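Local structure of YebG family protein (Pseudomonas syringae pv. tomato, 3ERM) at residues E37-V42 with D57-M62. The protein is of unknown function but belongs to the YebG family and forms a small, all-helical two-chain assembly. Numbering follows the deposited sequence.
Sequences ELLTDV and DASIYM
Ser59 meets Leu39 and Thr40 where helix 52-63 packs against helix 22-46. The polar part centres on the two hydroxyls. Ser59 OG lies 3.3 Å from Thr40 OG1, and each is hydrogen-bonded to the carbonyl oxygen one turn back in its own helix, Ser59 OG to Ala55 O and Thr40 OG1 to Ala36 O. Both oxygens stand anti to their carbonyl carbons (chi1 -74° in Ser59, -64° in Thr40), beside the backbone N, where these intrahelical bonds can form. Ser59 OG also comes 3.0 Å from Thr40 N, but at an angle too poor for a hydrogen bond. Leu39 CB lies against the Ser59 hydroxyl, 3.3 Å from OG. The apolar part also belongs to Leu39: its CB is 3.8 Å from Ser59 CB, and its CD2 more loosely reaches CB of Met62, which is a selenomethionine, at 4.5 Å. The Met62 side chain starts toward helix 22-46, but its end turns away, and Met62 also packs on Met62 of the second subunit. Thr40 CA and Ser59 CA are 5.6 Å apart, consistent with the small Ser59 facing helix 22-46. The local axes approach to 8.3 Å and their directions differ by 140°, a roughly antiparallel packing characteristic of a helical hairpin, here joined by the short connection between helix 22-46 and helix 52-63.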
ATOM      1  N   GLU A  37       0.864   2.947  11.097  1.00 47.36           N
ATOM      2  CA  GLU A  37       0.766   1.967  12.169  1.00 48.72           C
ATOM      3  C   GLU A  37      -0.254   0.841  11.913  1.00 48.28           C
ATOM      4  O   GLU A  37      -0.005  -0.312  12.237  1.00 48.61           O
ATOM      5  CB  GLU A  37       0.429   2.678  13.461  1.00 49.70           C
ATOM      6  CG  GLU A  37       0.502   1.759  14.645  1.00 52.30           C
ATOM      7  CD  GLU A  37       0.185   2.472  15.918  1.00 53.87           C
ATOM      8  OE1 GLU A  37       0.136   3.724  15.883  1.00 54.31           O
ATOM      9  OE2 GLU A  37      -0.014   1.780  16.943  1.00 55.28           O
ATOM     10  N   LEU A  38      -1.407   1.174  11.352  1.00 46.68           N
ATOM     11  CA  LEU A  38      -2.372   0.147  11.064  1.00 45.85           C
ATOM     12  C   LEU A  38      -1.879  -0.689   9.892  1.00 45.11           C
ATOM     13  O   LEU A  38      -1.962  -1.907   9.931  1.00 45.55           O
ATOM     14  CB  LEU A  38      -3.750   0.763  10.794  1.00 46.43           C
ATOM     15  CG  LEU A  38      -4.393   1.469  12.000  1.00 46.39           C
ATOM     16  CD1 LEU A  38      -5.521   2.404  11.573  1.00 46.76           C
ATOM     17  CD2 LEU A  38      -4.909   0.519  13.076  1.00 45.67           C
ATOM     18  N   LEU A  39      -1.305  -0.045   8.883  1.00 44.69           N
ATOM     19  CA  LEU A  39      -0.711  -0.775   7.751  1.00 45.50           C
ATOM     20  C   LEU A  39       0.368  -1.791   8.142  1.00 45.17           C
ATOM     21  O   LEU A  39       0.418  -2.898   7.591  1.00 46.60           O
ATOM     22  CB  LEU A  39      -0.071   0.203   6.792  1.00 45.78           C
ATOM     23  CG  LEU A  39      -0.531   0.512   5.364  1.00 47.36           C
ATOM     24  CD1 LEU A  39      -1.913   0.003   4.980  1.00 47.48           C
ATOM     25  CD2 LEU A  39      -0.381   2.040   5.161  1.00 46.96           C
ATOM     26  N   THR A  40       1.244  -1.391   9.059  1.00 44.39           N
ATOM     27  CA  THR A  40       2.268  -2.250   9.593  1.00 44.86           C
ATOM     28  C   THR A  40       1.614  -3.443  10.193  1.00 46.04           C
ATOM     29  O   THR A  40       2.042  -4.561   9.938  1.00 47.48           O
ATOM     30  CB  THR A  40       3.027  -1.550  10.697  1.00 44.67           C
ATOM     31  OG1 THR A  40       3.698  -0.431  10.115  1.00 45.14           O
ATOM     32  CG2 THR A  40       4.069  -2.516  11.379  1.00 43.92           C
ATOM     33  N   ASP A  41       0.574  -3.205  10.976  1.00 46.53           N
ATOM     34  CA  ASP A  41      -0.066  -4.294  11.595  1.00 49.43           C
ATOM     35  C   ASP A  41      -0.755  -5.255  10.637  1.00 49.80           C
ATOM     36  O   ASP A  41      -0.705  -6.491  10.874  1.00 51.39           O
ATOM     37  CB  ASP A  41      -1.057  -3.884  12.644  1.00 52.76           C
ATOM     38  CG  ASP A  41      -1.703  -5.122  13.280  1.00 57.07           C
ATOM     39  OD1 ASP A  41      -0.925  -5.975  13.828  1.00 56.96           O
ATOM     40  OD2 ASP A  41      -2.960  -5.286  13.156  1.00 58.55           O
ATOM     41  N   VAL A  42      -1.417  -4.743   9.591  1.00 48.28           N
ATOM     42  CA  VAL A  42      -2.111  -5.674   8.678  1.00 46.38           C
ATOM     43  C   VAL A  42      -1.084  -6.443   7.856  1.00 46.80           C
ATOM     44  O   VAL A  42      -1.301  -7.598   7.536  1.00 48.20           O
ATOM     45  CB  VAL A  42      -3.239  -5.063   7.762  1.00 45.43           C
ATOM     46  CG1 VAL A  42      -4.048  -3.978   8.467  1.00 44.06           C
ATOM     47  CG2 VAL A  42      -2.699  -4.591   6.462  1.00 45.30           C
ATOM     48  N   ASP A  57       8.736   0.010   7.469  1.00 48.03           N
ATOM     49  CA  ASP A  57       9.404   0.896   6.511  1.00 49.03           C
ATOM     50  C   ASP A  57       8.506   1.193   5.331  1.00 49.20           C
ATOM     51  O   ASP A  57       8.424   2.333   4.858  1.00 47.98           O
ATOM     52  CB  ASP A  57      10.695   0.252   5.964  1.00 49.80           C
ATOM     53  CG  ASP A  57      11.871   0.357   6.916  1.00 50.90           C
ATOM     54  OD1 ASP A  57      11.862   1.212   7.811  1.00 51.50           O
ATOM     55  OD2 ASP A  57      12.838  -0.419   6.765  1.00 53.48           O
ATOM     56  N   ALA A  58       7.864   0.139   4.858  1.00 48.93           N
ATOM     57  CA  ALA A  58       7.045   0.206   3.671  1.00 49.49           C
ATOM     58  C   ALA A  58       5.745   0.923   4.003  1.00 49.18           C
ATOM     59  O   ALA A  58       5.204   1.637   3.172  1.00 48.42           O
ATOM     60  CB  ALA A  58       6.775  -1.196   3.159  1.00 48.05           C
ATOM     61  N   SER A  59       5.268   0.725   5.232  1.00 49.83           N
ATOM     62  CA  SER A  59       4.041   1.356   5.726  1.00 50.26           C
ATOM     63  C   SER A  59       4.199   2.856   5.843  1.00 50.06           C
ATOM     64  O   SER A  59       3.285   3.586   5.459  1.00 51.29           O
ATOM     65  CB  SER A  59       3.657   0.794   7.095  1.00 50.20           C
ATOM     66  OG  SER A  59       3.136  -0.496   6.906  1.00 51.78           O
ATOM     67  N   ILE A  60       5.348   3.304   6.371  1.00 48.35           N
ATOM     68  CA  ILE A  60       5.638   4.730   6.509  1.00 46.60           C
ATOM     69  C   ILE A  60       5.727   5.323   5.126  1.00 45.86           C
ATOM     70  O   ILE A  60       5.336   6.449   4.901  1.00 47.05           O
ATOM     71  CB  ILE A  60       6.959   4.986   7.250  1.00 47.48           C
ATOM     72  CG1 ILE A  60       6.867   4.492   8.694  1.00 47.40           C
ATOM     73  CG2 ILE A  60       7.319   6.490   7.272  1.00 45.91           C
ATOM     74  CD1 ILE A  60       8.066   4.879   9.567  1.00 47.07           C
ATOM     75  N   TYR A  61       6.212   4.548   4.177  1.00 44.06           N
ATOM     76  CA  TYR A  61       6.497   5.105   2.881  1.00 43.54           C
ATOM     77  C   TYR A  61       5.193   5.372   2.144  1.00 43.56           C
ATOM     78  O   TYR A  61       4.987   6.448   1.574  1.00 43.62           O
ATOM     79  CB  TYR A  61       7.377   4.165   2.069  1.00 42.10           C
ATOM     80  CG  TYR A  61       7.472   4.576   0.633  1.00 41.66           C
ATOM     81  CD1 TYR A  61       8.253   5.689   0.259  1.00 41.79           C
ATOM     82  CD2 TYR A  61       6.728   3.917  -0.354  1.00 41.16           C
ATOM     83  CE1 TYR A  61       8.334   6.110  -1.089  1.00 42.16           C
ATOM     84  CE2 TYR A  61       6.787   4.325  -1.714  1.00 41.28           C
ATOM     85  CZ  TYR A  61       7.603   5.409  -2.074  1.00 42.81           C
ATOM     86  OH  TYR A  61       7.699   5.820  -3.399  1.00 43.74           O
HETATM   87  N   MSE A  62       4.335   4.366   2.155  1.00 42.04           N
HETATM   88  CA  MSE A  62       2.992   4.465   1.599  1.00 42.08           C
HETATM   89  C   MSE A  62       2.205   5.570   2.307  1.00 41.99           C
HETATM   90  O   MSE A  62       1.582   6.384   1.636  1.00 40.66           O
HETATM   91  CB  MSE A  62       2.251   3.120   1.711  1.00 41.04           C
HETATM   92  CG  MSE A  62       3.080   1.947   1.241  1.00 42.32           C
HETATM   93 SE   MSE A  62       1.989   0.363   0.836  0.60 46.34          SE
HETATM   94  CE  MSE A  62       2.069   0.445  -1.010  1.00 45.29           C
TER